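Local coordinates for protein ADP-ribosyltransferase (Staphylococcus aureus, PDB 1OJQ) that transfers a single ADP-ribose unit from NAD+ to a target protein, probably a small GTPase of the Rho family as in other C3 exoenzymes, at residues S27-A32 with D69-K74; G52-N55 with I61-Q64; D168-E171 with Y175-Q178; T13-S18 with T139-G144. All coordinates share one frame; numbering follows the deposited sequence.

Contact 1 (S27-A32 with D69-K74)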
loop_
_atom_site.group_PDB
_atom_site.type_symbol
_atom_site.label_atom_id
_atom_site.label_comp_id
_atom_site.label_asym_id
_atom_site.label_seq_id
_atom_site.Cartn_x
_atom_site.Cartn_y
_atom_site.Cartn_z
ATOM N N SER A 27 -7.732 -22.324 7.677
ATOM C CA SER A 27 -8.983 -21.608 7.934
ATOM C C SER A 27 -8.715 -20.346 8.733
ATOM O O SER A 27 -9.367 -19.313 8.523
ATOM C CB SER A 27 -9.963 -22.509 8.691
ATOM O OG SER A 27 -10.266 -23.661 7.922
ATOM N N LYS A 28 -7.749 -20.412 9.663
ATOM C CA LYS A 28 -7.456 -19.215 10.455
ATOM C C LYS A 28 -6.841 -18.095 9.623
ATOM O O LYS A 28 -7.152 -16.924 9.857
ATOM C CB LYS A 28 -6.489 -19.601 11.587
ATOM C CG LYS A 28 -7.153 -19.579 12.960
ATOM C CD LYS A 28 -6.848 -18.239 13.636
ATOM C CE LYS A 28 -7.757 -18.040 14.837
ATOM N NZ LYS A 28 -7.992 -16.603 15.117
ATOM N N ASP A 29 -5.979 -18.473 8.682
ATOM C CA ASP A 29 -5.387 -17.530 7.740
ATOM C C ASP A 29 -6.498 -16.782 7.015
ATOM O O ASP A 29 -6.531 -15.562 6.872
ATOM C CB ASP A 29 -4.503 -18.238 6.722
ATOM C CG ASP A 29 -3.184 -18.741 7.262
ATOM O OD1 ASP A 29 -2.589 -18.050 8.107
ATOM O OD2 ASP A 29 -2.738 -19.829 6.829
ATOM N N LYS A 30 -7.462 -17.564 6.528
ATOM C CA LYS A 30 -8.546 -16.929 5.761
ATOM C C LYS A 30 -9.332 -15.928 6.586
ATOM O O LYS A 30 -9.646 -14.829 6.130
ATOM C CB LYS A 30 -9.473 -18.040 5.254
ATOM C CG LYS A 30 -8.781 -18.921 4.216
ATOM C CD LYS A 30 -9.868 -19.653 3.441
ATOM C CE LYS A 30 -9.807 -21.146 3.711
ATOM N NZ LYS A 30 -10.966 -21.825 3.046
ATOM N N MET A 31 -9.632 -16.325 7.823
ATOM C CA MET A 31 -10.398 -15.500 8.741
ATOM C C MET A 31 -9.669 -14.208 9.084
ATOM O O MET A 31 -10.269 -13.132 9.166
ATOM C CB MET A 31 -10.670 -16.273 10.030
ATOM C CG MET A 31 -11.327 -15.531 11.171
ATOM S SD MET A 31 -11.211 -16.525 12.696
ATOM C CE MET A 31 -10.381 -15.374 13.786
ATOM N N ALA A 32 -8.366 -14.332 9.322
ATOM C CA ALA A 32 -7.573 -13.161 9.662
ATOM C C ALA A 32 -7.562 -12.160 8.522
ATOM O O ALA A 32 -7.744 -10.972 8.769
ATOM C CB ALA A 32 -6.119 -13.543 9.932
ATOM N N ASP A 69 0.621 -11.418 10.848
ATOM C CA ASP A 69 2.033 -11.466 10.516
ATOM C C ASP A 69 2.383 -12.840 9.954
ATOM O O ASP A 69 3.096 -12.932 8.962
ATOM C CB ASP A 69 2.911 -11.214 11.732
ATOM C CG ASP A 69 2.950 -9.787 12.241
ATOM O OD1 ASP A 69 2.360 -8.852 11.642
ATOM O OD2 ASP A 69 3.609 -9.623 13.290
ATOM N N SER A 70 1.882 -13.874 10.635
ATOM C CA SER A 70 2.171 -15.234 10.177
ATOM C C SER A 70 1.549 -15.504 8.814
ATOM O O SER A 70 2.214 -16.034 7.909
ATOM C CB SER A 70 1.671 -16.226 11.236
ATOM O OG SER A 70 1.623 -17.519 10.669
ATOM N N THR A 71 0.279 -15.100 8.663
ATOM C CA THR A 71 -0.373 -15.306 7.371
ATOM C C THR A 71 0.388 -14.677 6.206
ATOM O O THR A 71 0.625 -15.277 5.145
ATOM C CB THR A 71 -1.803 -14.735 7.447
ATOM O OG1 THR A 71 -2.497 -15.488 8.454
ATOM C CG2 THR A 71 -2.534 -14.876 6.122
ATOM N N ILE A 72 0.783 -13.408 6.375
ATOM C CA ILE A 72 1.479 -12.705 5.273
ATOM C C ILE A 72 2.804 -13.376 4.967
ATOM O O ILE A 72 3.234 -13.458 3.814
ATOM C CB ILE A 72 1.622 -11.222 5.657
ATOM C CG1 ILE A 72 0.264 -10.495 5.779
ATOM C CG2 ILE A 72 2.546 -10.452 4.720
ATOM C CD1 ILE A 72 0.359 -9.085 6.359
ATOM N N SER A 73 3.484 -13.874 5.973
ATOM C CA SER A 73 4.807 -14.493 5.836
ATOM C C SER A 73 4.739 -15.784 5.038
ATOM O O SER A 73 5.781 -16.303 4.640
ATOM C CB SER A 73 5.399 -14.762 7.233
ATOM O OG SER A 73 4.851 -15.964 7.801
ATOM N N LYS A 74 3.533 -16.321 4.818
ATOM C CA LYS A 74 3.392 -17.593 4.110
ATOM C C LYS A 74 3.614 -17.482 2.608
ATOM O O LYS A 74 3.726 -18.505 1.923
ATOM C CB LYS A 74 2.017 -18.241 4.379
ATOM C CG LYS A 74 2.001 -18.815 5.799
ATOM C CD LYS A 74 0.692 -19.538 6.084
ATOM C CE LYS A 74 0.674 -20.103 7.501
ATOM N NZ LYS A 74 -0.588 -20.895 7.710
HETATM O O HOH W 1 -1.010 -19.009 10.259
#
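Asp-29 and Lys-74 reach toward each other from opposite directions and form a salt bridge, with Asp-29 OD2 2.6 Å from Lys-74 NZ. The ammonium group uses the syn lone pair of OD2. Lys-74 is extended beyond CG, which carries its amine back to the aspartate from the C-terminal part of 69-74, and its CD and CE run close beside OD2.

The second carboxylate oxygen takes a hydrogen bond from a hydroxyl. Thr-71 OG1 donates to Asp-29 OD1 at 2.6 Å, meeting it on the anti side and 24° out of the carboxylate plane. Thr-71 OG1 lies beside its own backbone N (chi1 -62°), where it is also close to the carbonyl O of Gln-67, one turn earlier; the hydroxyl would have to share its proton between the two acceptors. A water adds a further link: it donates to Asp-29 OD1 at 2.8 Å, is hydrogen-bonded to Ser-70 OG at 3.1 Å and accepts a weak bond from Lys-74 NZ. With the backbone N of Ser-26 also bound to OD2, each oxygen of this buried carboxylate has two partners, which probably keeps it ionised.

Apolar contact is slight. Asp-29 CB packs against Thr-71 CG2 at 3.9 Å as the two side chains run alongside in opposite senses. Separately, the methyl of Ala-32 comes near the threonine hydroxyl, its CB 4.4 Å from Thr-71 OG1.

The result is a polar helix-to-helix tie between helices 27-38 and 59-73, within the N-terminal helical layer that accompanies the beta core in C3-type ADP-ribosyltransferases.

Contact 2 (G52-N55 with I61-Q64)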
loop_
_atom_site.group_PDB
_atom_site.type_symbol
_atom_site.label_atom_id
_atom_site.label_comp_id
_atom_site.label_asym_id
_atom_site.label_seq_id
_atom_site.Cartn_x
_atom_site.Cartn_y
_atom_site.Cartn_z
ATOM N N GLY A 52 4.566 0.170 16.623
ATOM C CA GLY A 52 4.928 -1.178 16.199
ATOM C C GLY A 52 5.279 -2.128 17.324
ATOM O O GLY A 52 5.604 -3.294 17.073
ATOM N N ASP A 53 5.215 -1.699 18.580
ATOM C CA ASP A 53 5.579 -2.606 19.672
ATOM C C ASP A 53 4.385 -3.473 20.054
ATOM O O ASP A 53 3.515 -3.037 20.793
ATOM C CB ASP A 53 6.088 -1.838 20.895
ATOM C CG ASP A 53 6.400 -2.750 22.071
ATOM O OD1 ASP A 53 6.473 -3.988 21.915
ATOM O OD2 ASP A 53 6.591 -2.210 23.174
ATOM N N VAL A 54 4.366 -4.706 19.542
ATOM C CA VAL A 54 3.213 -5.579 19.765
ATOM C C VAL A 54 2.991 -5.769 21.251
ATOM O O VAL A 54 1.865 -5.974 21.712
ATOM C CB VAL A 54 3.436 -6.930 19.066
ATOM C CG1 VAL A 54 4.565 -7.702 19.744
ATOM C CG2 VAL A 54 2.177 -7.779 19.049
ATOM N N ASN A 55 4.069 -5.693 22.044
ATOM C CA ASN A 55 3.899 -5.973 23.466
ATOM C C ASN A 55 3.150 -4.856 24.197
ATOM O O ASN A 55 2.952 -4.968 25.407
ATOM C CB ASN A 55 5.235 -6.227 24.170
ATOM C CG ASN A 55 5.871 -7.537 23.752
ATOM O OD1 ASN A 55 5.278 -8.375 23.053
ATOM N ND2 ASN A 55 7.125 -7.736 24.179
ATOM N N ILE A 61 -5.836 -7.876 20.274
ATOM C CA ILE A 61 -5.096 -7.316 19.129
ATOM C C ILE A 61 -3.720 -7.962 19.000
ATOM O O ILE A 61 -3.303 -8.261 17.873
ATOM C CB ILE A 61 -5.017 -5.780 19.232
ATOM C CG1 ILE A 61 -6.407 -5.133 19.273
ATOM C CG2 ILE A 61 -4.185 -5.185 18.112
ATOM C CD1 ILE A 61 -7.339 -5.502 18.132
ATOM N N GLN A 62 -3.001 -8.248 20.082
ATOM C CA GLN A 62 -1.751 -8.987 19.938
ATOM C C GLN A 62 -1.961 -10.312 19.209
ATOM O O GLN A 62 -1.180 -10.702 18.355
ATOM C CB GLN A 62 -1.100 -9.299 21.281
ATOM C CG GLN A 62 -0.554 -8.066 22.013
ATOM C CD GLN A 62 0.269 -8.466 23.229
ATOM O OE1 GLN A 62 0.274 -7.799 24.267
ATOM N NE2 GLN A 62 0.969 -9.593 23.123
ATOM N N GLU A 63 -3.011 -11.043 19.559
ATOM C CA GLU A 63 -3.227 -12.348 18.921
ATOM C C GLU A 63 -3.518 -12.170 17.442
ATOM O O GLU A 63 -3.060 -12.947 16.605
ATOM C CB GLU A 63 -4.381 -13.081 19.626
ATOM C CG GLU A 63 -4.839 -14.329 18.904
ATOM C CD GLU A 63 -5.769 -15.234 19.706
ATOM O OE1 GLU A 63 -6.064 -15.019 20.896
ATOM O OE2 GLU A 63 -6.216 -16.251 19.122
ATOM N N GLN A 64 -4.281 -11.121 17.127
ATOM C CA GLN A 64 -4.598 -10.829 15.732
ATOM C C GLN A 64 -3.372 -10.404 14.929
ATOM O O GLN A 64 -3.258 -10.808 13.772
ATOM C CB GLN A 64 -5.681 -9.747 15.701
ATOM C CG GLN A 64 -7.042 -10.389 16.051
ATOM C CD GLN A 64 -8.106 -9.327 16.252
ATOM O OE1 GLN A 64 -8.154 -8.365 15.484
ATOM N NE2 GLN A 64 -8.936 -9.477 17.279
#
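Asn-55, which lies against Gln-62, donates its backbone N-H to Asp-53 OD1 at 3.0 Å. The donor comes from above the carboxylate plane, and the bond is bent, with an N-H...O angle of 140°. This is an Asx turn, and it shapes the loop that follows helix 41-49 and leads by way of a 3-10 segment toward helix 59-73. The other carboxylate oxygen, Asp-53 OD2, forms a salt bridge with Lys-56, so the aspartate grips the loop at two points.

Helix 59-73 meets this turn through the stem of Gln-62. Its CG stands beside the backbone N (chi1 -69°) and the chain runs extended beyond it, laying the methylenes across the Val-54 backbone. The carbonyl O of Val-54 lies 3.2 Å from Gln-62 CG and 3.3 Å from Gln-62 CD, a close packing contact against the root of the amide. The side chains of Val-54 and Gln-62 are set roughly perpendicular.

Gln-62 also touches Leu-57, while Val-54 touches Arg-185, whose NH1 binds the carbonyl O of Gly-52. The contact thus packs the loop back onto the helix it introduces, at the protein surface and away from the NAD-binding residues. Val-54 places its CG1 methyl between backbone N and carbonyl carbon (chi1 68°) and CG2 anti to N, and it is CG2 that meets Gln-62 CG, at 4.0 Å.

Contact 3 (D168-E171 with Y175-Q178)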
loop_
_atom_site.group_PDB
_atom_site.type_symbol
_atom_site.label_atom_id
_atom_site.label_comp_id
_atom_site.label_asym_id
_atom_site.label_seq_id
_atom_site.Cartn_x
_atom_site.Cartn_y
_atom_site.Cartn_z
ATOM N N ASP A 168 -6.961 -11.245 -3.326
ATOM C CA ASP A 168 -8.189 -11.026 -4.081
ATOM C C ASP A 168 -8.833 -12.358 -4.476
ATOM O O ASP A 168 -8.789 -12.758 -5.635
ATOM C CB ASP A 168 -7.920 -10.162 -5.317
ATOM C CG ASP A 168 -9.184 -9.520 -5.838
ATOM O OD1 ASP A 168 -10.255 -9.688 -5.212
ATOM O OD2 ASP A 168 -9.135 -8.816 -6.873
ATOM N N SER A 169 -9.441 -12.984 -3.480
ATOM C CA SER A 169 -10.267 -14.185 -3.608
ATOM C C SER A 169 -11.479 -13.985 -2.716
ATOM O O SER A 169 -11.408 -13.235 -1.728
ATOM C CB SER A 169 -9.447 -15.416 -3.237
ATOM O OG SER A 169 -10.144 -16.617 -3.514
ATOM N N LYS A 170 -12.615 -14.613 -3.029
ATOM C CA LYS A 170 -13.844 -14.155 -2.397
ATOM C C LYS A 170 -13.943 -14.558 -0.943
ATOM O O LYS A 170 -14.710 -13.909 -0.230
ATOM C CB LYS A 170 -15.071 -14.676 -3.155
ATOM C CG LYS A 170 -15.124 -14.249 -4.611
ATOM C CD LYS A 170 -16.121 -13.136 -4.864
ATOM C CE LYS A 170 -15.757 -12.343 -6.114
ATOM N NZ LYS A 170 -16.968 -11.791 -6.781
ATOM N N GLU A 171 -13.187 -15.564 -0.517
ATOM C CA GLU A 171 -13.229 -15.935 0.890
ATOM C C GLU A 171 -12.202 -15.196 1.736
ATOM O O GLU A 171 -12.182 -15.337 2.973
ATOM C CB GLU A 171 -13.046 -17.452 0.993
ATOM C CG GLU A 171 -11.591 -17.882 0.941
ATOM C CD GLU A 171 -11.041 -17.930 -0.474
ATOM O OE1 GLU A 171 -9.927 -18.477 -0.642
ATOM O OE2 GLU A 171 -11.684 -17.436 -1.422
ATOM N N TYR A 175 -13.794 -6.964 0.094
ATOM C CA TYR A 175 -13.773 -6.022 -1.022
ATOM C C TYR A 175 -13.145 -6.608 -2.281
ATOM O O TYR A 175 -12.072 -6.145 -2.681
ATOM C CB TYR A 175 -12.979 -4.765 -0.608
ATOM C CG TYR A 175 -13.755 -3.974 0.426
ATOM C CD1 TYR A 175 -13.669 -4.310 1.775
ATOM C CD2 TYR A 175 -14.567 -2.917 0.043
ATOM C CE1 TYR A 175 -14.369 -3.615 2.745
ATOM C CE2 TYR A 175 -15.276 -2.215 1.007
ATOM C CZ TYR A 175 -15.170 -2.563 2.335
ATOM O OH TYR A 175 -15.872 -1.864 3.285
ATOM N N PRO A 176 -13.805 -7.602 -2.857
ATOM C CA PRO A 176 -13.273 -8.303 -4.031
ATOM C C PRO A 176 -13.103 -7.384 -5.235
ATOM O O PRO A 176 -13.826 -6.407 -5.401
ATOM C CB PRO A 176 -14.333 -9.357 -4.373
ATOM C CG PRO A 176 -15.563 -8.903 -3.667
ATOM C CD PRO A 176 -15.107 -8.153 -2.439
ATOM N N GLY A 177 -12.118 -7.718 -6.069
ATOM C CA GLY A 177 -11.949 -6.989 -7.305
ATOM C C GLY A 177 -10.914 -5.894 -7.226
ATOM O O GLY A 177 -10.584 -5.318 -8.259
ATOM N N GLN A 178 -10.387 -5.629 -6.030
ATOM C CA GLN A 178 -9.363 -4.610 -5.871
ATOM C C GLN A 178 -7.960 -5.107 -6.207
ATOM O O GLN A 178 -7.029 -4.294 -6.140
ATOM C CB GLN A 178 -9.361 -4.070 -4.426
ATOM C CG GLN A 178 -10.653 -3.372 -4.025
ATOM C CD GLN A 178 -10.546 -2.881 -2.589
ATOM O OE1 GLN A 178 -9.633 -3.329 -1.878
ATOM N NE2 GLN A 178 -11.438 -1.990 -2.190
#
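The chi1 of Asp-168, -160°, swings its carboxylate away from the backbone N and toward the N-H of Gly-177, while Lys-170 bends at chi2 (-104°) to bring CE against Pro-176 CB. Gly-177 N donates to Asp-168 OD1 at 2.8 Å with a nearly straight N-H...O angle of 171°. The donor comes in on the syn side, little out of the carboxylate plane. Asp-168 OD2 is turned toward the following peptides: it lies 3.5 Å from Gln-178 N and accepts a hydrogen bond from the backbone N of Gln-179. The carboxylate thereby binds Gly-177 N within a type II turn, Tyr-175 to Gln-178, and Gln-179 N just after it; Gly-177 takes the positive-phi position of the turn.

Apolar packing comes from Lys-170 CE and Pro-176 CB, 3.7 Å apart, with the lysine chain lying athwart the proline. Within 168-171, Ser-169 OG donates to Glu-171 OE2 at 2.7 Å.

By sequence, 175-178 belongs to the ADP-ribosylating turn-turn loop of this family: Gln-178 would be the glutamine of the Gln-X-Glu motif whose glutamate is the NAD-binding Glu-180. The geometry is consistent with Asp-168 helping to hold the turn just ahead of Glu-180. Both segments lie in the connection between the antiparallel neighbours 165-166 and 180-183; Gln-178 packs on Ala-146 and Leu-147, and Glu-171 reaches Lys-30 on helix 27-38.

Contact 4 (T13-S18 with T139-G144)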
loop_
_atom_site.group_PDB
_atom_site.type_symbol
_atom_site.label_atom_id
_atom_site.label_comp_id
_atom_site.label_asym_id
_atom_site.label_seq_id
_atom_site.Cartn_x
_atom_site.Cartn_y
_atom_site.Cartn_z
ATOM N N THR A 13 -4.690 -11.442 -11.741
ATOM C CA THR A 13 -5.294 -12.556 -11.014
ATOM C C THR A 13 -4.466 -13.819 -11.157
ATOM O O THR A 13 -4.237 -14.570 -10.202
ATOM C CB THR A 13 -6.734 -12.826 -11.507
ATOM O OG1 THR A 13 -7.603 -11.795 -11.004
ATOM C CG2 THR A 13 -7.249 -14.150 -10.965
ATOM N N LYS A 14 -3.991 -14.096 -12.370
ATOM C CA LYS A 14 -3.195 -15.312 -12.588
ATOM C C LYS A 14 -1.942 -15.297 -11.732
ATOM O O LYS A 14 -1.546 -16.238 -11.033
ATOM C CB LYS A 14 -2.866 -15.390 -14.087
ATOM C CG LYS A 14 -2.087 -16.638 -14.482
ATOM C CD LYS A 14 -1.876 -16.633 -15.993
ATOM C CE LYS A 14 -0.742 -17.576 -16.377
ATOM N NZ LYS A 14 -0.187 -17.154 -17.703
ATOM N N TRP A 15 -1.250 -14.152 -11.776
ATOM C CA TRP A 15 -0.013 -13.979 -11.004
ATOM C C TRP A 15 -0.321 -14.051 -9.517
ATOM O O TRP A 15 0.322 -14.803 -8.789
ATOM C CB TRP A 15 0.675 -12.660 -11.340
ATOM C CG TRP A 15 2.028 -12.411 -10.746
ATOM C CD1 TRP A 15 3.237 -12.779 -11.269
ATOM C CD2 TRP A 15 2.333 -11.736 -9.518
ATOM N NE1 TRP A 15 4.273 -12.386 -10.453
ATOM C CE2 TRP A 15 3.732 -11.739 -9.367
ATOM C CE3 TRP A 15 1.544 -11.133 -8.534
ATOM C CZ2 TRP A 15 4.358 -11.155 -8.268
ATOM C CZ3 TRP A 15 2.141 -10.553 -7.438
ATOM C CH2 TRP A 15 3.539 -10.578 -7.333
ATOM N N GLY A 16 -1.311 -13.267 -9.084
ATOM C CA GLY A 16 -1.685 -13.304 -7.683
ATOM C C GLY A 16 -2.064 -14.681 -7.176
ATOM O O GLY A 16 -1.642 -15.019 -6.054
ATOM N N ASN A 17 -2.845 -15.457 -7.914
ATOM C CA ASN A 17 -3.236 -16.800 -7.479
ATOM C C ASN A 17 -2.023 -17.692 -7.237
ATOM O O ASN A 17 -2.092 -18.663 -6.469
ATOM C CB ASN A 17 -4.137 -17.432 -8.543
ATOM C CG ASN A 17 -5.564 -16.932 -8.483
ATOM O OD1 ASN A 17 -6.350 -17.080 -9.421
ATOM N ND2 ASN A 17 -5.914 -16.325 -7.355
ATOM N N SER A 18 -0.910 -17.374 -7.902
ATOM C CA SER A 18 0.292 -18.202 -7.685
ATOM C C SER A 18 0.829 -17.936 -6.287
ATOM O O SER A 18 1.370 -18.841 -5.648
ATOM C CB SER A 18 1.357 -17.986 -8.764
ATOM O OG SER A 18 2.065 -16.763 -8.569
ATOM N N THR A 139 -2.330 -2.516 -0.668
ATOM C CA THR A 139 -1.900 -2.051 -1.977
ATOM C C THR A 139 -2.643 -2.857 -3.027
ATOM O O THR A 139 -3.373 -3.776 -2.635
ATOM C CB THR A 139 -0.383 -2.234 -2.205
ATOM O OG1 THR A 139 -0.086 -3.641 -2.357
ATOM C CG2 THR A 139 0.416 -1.744 -1.002
ATOM N N GLN A 140 -2.474 -2.533 -4.303
ATOM C CA GLN A 140 -3.123 -3.320 -5.348
ATOM C C GLN A 140 -2.203 -3.499 -6.552
ATOM O O GLN A 140 -1.361 -2.658 -6.894
ATOM C CB GLN A 140 -4.469 -2.726 -5.760
ATOM C CG GLN A 140 -4.542 -1.312 -6.248
ATOM C CD GLN A 140 -5.946 -0.752 -6.407
ATOM O OE1 GLN A 140 -6.958 -1.461 -6.468
ATOM N NE2 GLN A 140 -6.036 0.572 -6.500
ATOM N N LEU A 141 -2.398 -4.639 -7.225
ATOM C CA LEU A 141 -1.595 -4.903 -8.425
ATOM C C LEU A 141 -2.007 -4.064 -9.622
ATOM O O LEU A 141 -1.184 -3.733 -10.478
ATOM C CB LEU A 141 -1.707 -6.369 -8.873
ATOM C CG LEU A 141 -0.858 -7.412 -8.162
ATOM C CD1 LEU A 141 -1.238 -8.803 -8.687
ATOM C CD2 LEU A 141 0.637 -7.147 -8.315
ATOM N N VAL A 142 -3.289 -3.739 -9.721
ATOM C CA VAL A 142 -3.820 -2.907 -10.810
ATOM C C VAL A 142 -4.334 -1.597 -10.224
ATOM O O VAL A 142 -5.271 -1.573 -9.420
ATOM C CB VAL A 142 -4.936 -3.609 -11.588
ATOM C CG1 VAL A 142 -5.464 -2.746 -12.728
ATOM C CG2 VAL A 142 -4.423 -4.943 -12.135
ATOM N N SER A 143 -3.686 -0.499 -10.614
ATOM C CA SER A 143 -4.006 0.771 -9.973
ATOM C C SER A 143 -5.468 1.126 -10.216
ATOM O O SER A 143 -5.884 1.121 -11.380
ATOM C CB SER A 143 -3.104 1.886 -10.514
ATOM O OG SER A 143 -3.462 3.112 -9.886
ATOM N N GLY A 144 -6.238 1.420 -9.183
ATOM C CA GLY A 144 -7.627 1.829 -9.278
ATOM C C GLY A 144 -8.636 0.734 -9.522
ATOM O O GLY A 144 -9.827 0.947 -9.793
#
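Trp-15 and Leu-141 cross at about a right angle, the forked end of the leucine lying against the CE3–CZ3 side of the indole. Leu-141 CD1 comes to 3.6 Å from Trp-15 CE3, approaching the ring obliquely, and Leu-141 CD2 lies 3.8 Å from Trp-15 CZ3, so the two methyls sit along one bond of the six-membered ring. Trp-15 carries its ring anti to the backbone N (chi1 -173°), which sends it out from helix 9-23 toward the strand end. Its orientation is fixed from the other edge, where NE1 donates to Asp-79 OD1, and the ring of Phe-6 meets it with planes inclined at about 50°.

Leu-141 directly follows strand 137-140, which carries a Ser-Thr-Gln version of the Ser-Thr-Ser motif of ADP-ribosyltransferases. Gln-140 binds NAD+, and the residues beyond it lead into what in this family is the phosphate-nicotinamide loop. The leucine, buried against Val-81, Tyr-166 and Ala-12 as well, probably helps to fix where that loop begins.

Next to the tryptophan, Gly-16 turns its bare backbone toward the leucine, with Gly-16 N 4.5 Å from Leu-141 CD1. The carbonyl O of Trp-15 takes two bonds from Ser-18: OG donates at 2.6 Å, in the carbonyl plane, and Ser-18 N at 3.0 Å.

Overall arrangement
From the N terminus, the first segment of contact 4, on helix 9-23, opens the longest loop, which closes only at 139-144, at the end of strand 137-140. Contact 1 lies wholly within that span, joining helix 27-38 to the end of helix 59-73, and contact 2 lies within contact 1, folding the loop after helix 41-49 onto the start of helix 59-73. Contact 3 comes last, closing a short local loop between strands 165-166 and 180-183; no spans cross. In space, contact 3 links the two regions: its Glu-171 packs on Lys-30 of contact 1, while its Gln-178 abuts Gln-140 of contact 4, joining helical layer to NAD site.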